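PDB 6H0C: putative diflavin flavoprotein A 3 from Synechocystis sp., which probably transfers electrons from NADH to oxygen, reducing it to water, and is represented by its flavodiiron core, without the C-terminal flavin reductase part. Local coordinates for residues Q340-F345 with N360-A365. Numbering follows the deposited sequence.
Sequences QLCGVF and NKFRDA
Phe-362 lays the base of its ring, where CB joins, against the thiol of Cys-342, and it is the only side chain of 360-365 to touch the strand segment. SG of Cys-342 lies 3.6 Å from CG of Phe-362 and equally near CB and CD2 of that phenylalanine. At 4.0 Å from the centroid of the Phe-362 ring and 35° off the ring normal, SG of Cys-342 approaches obliquely, a cysteine sulfur-aromatic contact centred on the attached end of the ring. CB of Cys-342 already points at the helix; with SG anti to the backbone N (chi1 176°), beside the carbonyl carbon, the sulfur leans along the strand toward Val-344 as it approaches the ring.

Two residues further along the strand, Val-344 meets the same ring differently. Its CG2 methyl comes in at the ring edge, near the ring plane, and lies 3.9 Å from CD2 of Phe-362. CD2 is thus shared between the sulfur and the methyl. Like that of Cys-342, the CB of Val-344 points toward the helix. No hydrogen bond links the two segments; the contact is buried and apolar, and it is small, with 116 Å² of surface buried in all.

Around this ring the packing continues with Phe-310 and Phe-312 of the adjacent strand 309-313, both edge-to-face with Phe-362, and with Leu-329 and Leu-333 of helix 323-335. The contact belongs to the flavodoxin-like domain, where strand 341-348, helix 353-364 and strand 368-377 form a beta-alpha-beta unit of the parallel five-stranded sheet. Here the last turn of helix 353-364 packs on one face of that sheet beside helix 323-335, whereas Phe-345 turns to helix 268-281.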
# COMPACT_ATOMS: atom_id res chain seq x y z
N GLN A 340 23.86 -16.12 -2.62
CA GLN A 340 22.61 -15.57 -2.12
C GLN A 340 21.61 -16.69 -1.86
O GLN A 340 21.47 -17.63 -2.65
CB GLN A 340 22.02 -14.55 -3.11
CG GLN A 340 22.72 -13.19 -3.12
CD GLN A 340 21.74 -12.04 -3.33
OE1 GLN A 340 20.59 -12.10 -2.88
NE2 GLN A 340 22.19 -10.99 -4.02
N LEU A 341 20.90 -16.59 -0.74
CA LEU A 341 19.85 -17.53 -0.41
C LEU A 341 18.60 -17.23 -1.25
O LEU A 341 18.26 -16.06 -1.48
CB LEU A 341 19.53 -17.47 1.08
CG LEU A 341 18.71 -18.63 1.63
CD1 LEU A 341 19.46 -19.93 1.42
CD2 LEU A 341 18.39 -18.40 3.11
N CYS A 342 17.93 -18.28 -1.71
CA CYS A 342 16.81 -18.13 -2.64
C CYS A 342 15.49 -18.64 -2.05
O CYS A 342 15.49 -19.49 -1.16
CB CYS A 342 17.12 -18.89 -3.94
SG CYS A 342 15.76 -18.89 -5.12
N GLY A 343 14.37 -18.11 -2.54
CA GLY A 343 13.06 -18.57 -2.13
C GLY A 343 12.02 -18.33 -3.21
O GLY A 343 12.11 -17.35 -3.96
N VAL A 344 11.03 -19.22 -3.31
CA VAL A 344 9.97 -19.10 -4.31
C VAL A 344 8.58 -19.33 -3.70
O VAL A 344 8.38 -20.28 -2.94
CB VAL A 344 10.18 -20.09 -5.47
CG1 VAL A 344 9.08 -19.96 -6.51
CG2 VAL A 344 11.55 -19.88 -6.11
N PHE A 345 7.62 -18.46 -4.03
CA PHE A 345 6.24 -18.65 -3.60
C PHE A 345 5.23 -18.17 -4.63
O PHE A 345 5.58 -17.47 -5.58
CB PHE A 345 5.97 -17.93 -2.28
CG PHE A 345 6.01 -16.43 -2.38
CD1 PHE A 345 4.84 -15.70 -2.47
CD2 PHE A 345 7.23 -15.75 -2.37
CE1 PHE A 345 4.88 -14.30 -2.55
CE2 PHE A 345 7.28 -14.36 -2.46
CZ PHE A 345 6.10 -13.64 -2.55
N ASN A 360 12.76 -24.35 -10.60
CA ASN A 360 13.68 -25.07 -11.48
C ASN A 360 14.84 -24.22 -11.97
O ASN A 360 15.98 -24.69 -12.00
CB ASN A 360 12.94 -25.62 -12.68
CG ASN A 360 12.15 -26.84 -12.36
OD1 ASN A 360 12.50 -27.59 -11.44
ND2 ASN A 360 11.08 -27.07 -13.10
N LYS A 361 14.54 -22.99 -12.37
CA LYS A 361 15.57 -22.11 -12.90
C LYS A 361 16.58 -21.74 -11.82
O LYS A 361 17.79 -21.73 -12.06
CB LYS A 361 14.95 -20.86 -13.52
CG LYS A 361 14.67 -21.00 -15.02
CD LYS A 361 13.98 -22.32 -15.31
CE LYS A 361 13.90 -22.62 -16.79
NZ LYS A 361 13.00 -23.79 -17.05
N PHE A 362 16.10 -21.47 -10.61
CA PHE A 362 16.99 -21.12 -9.52
C PHE A 362 17.78 -22.34 -9.05
O PHE A 362 18.97 -22.23 -8.74
CB PHE A 362 16.19 -20.48 -8.37
CG PHE A 362 15.72 -19.09 -8.68
CD1 PHE A 362 16.59 -18.16 -9.24
CD2 PHE A 362 14.41 -18.71 -8.43
CE1 PHE A 362 16.16 -16.87 -9.54
CE2 PHE A 362 13.98 -17.42 -8.73
CZ PHE A 362 14.85 -16.50 -9.29
N ARG A 363 17.15 -23.51 -9.03
CA ARG A 363 17.88 -24.72 -8.67
C ARG A 363 18.98 -25.03 -9.70
O ARG A 363 20.11 -25.29 -9.32
CB ARG A 363 16.95 -25.92 -8.53
CG ARG A 363 17.70 -27.20 -8.14
CD ARG A 363 16.77 -28.32 -7.70
NE ARG A 363 15.58 -28.38 -8.54
CZ ARG A 363 14.34 -28.25 -8.08
NH1 ARG A 363 14.12 -28.05 -6.79
NH2 ARG A 363 13.32 -28.32 -8.92
N ASP A 364 18.64 -24.98 -10.98
CA ASP A 364 19.64 -25.20 -12.03
C ASP A 364 20.77 -24.18 -11.96
O ASP A 364 21.92 -24.49 -12.29
CB ASP A 364 19.00 -25.16 -13.42
CG ASP A 364 18.08 -26.34 -13.67
OD1 ASP A 364 17.39 -26.35 -14.71
OD2 ASP A 364 18.05 -27.25 -12.82
N ALA A 365 20.44 -22.97 -11.53
CA ALA A 365 21.42 -21.89 -11.47
C ALA A 365 22.28 -21.96 -10.21
O ALA A 365 23.08 -21.06 -9.96
CB ALA A 365 20.73 -20.54 -11.56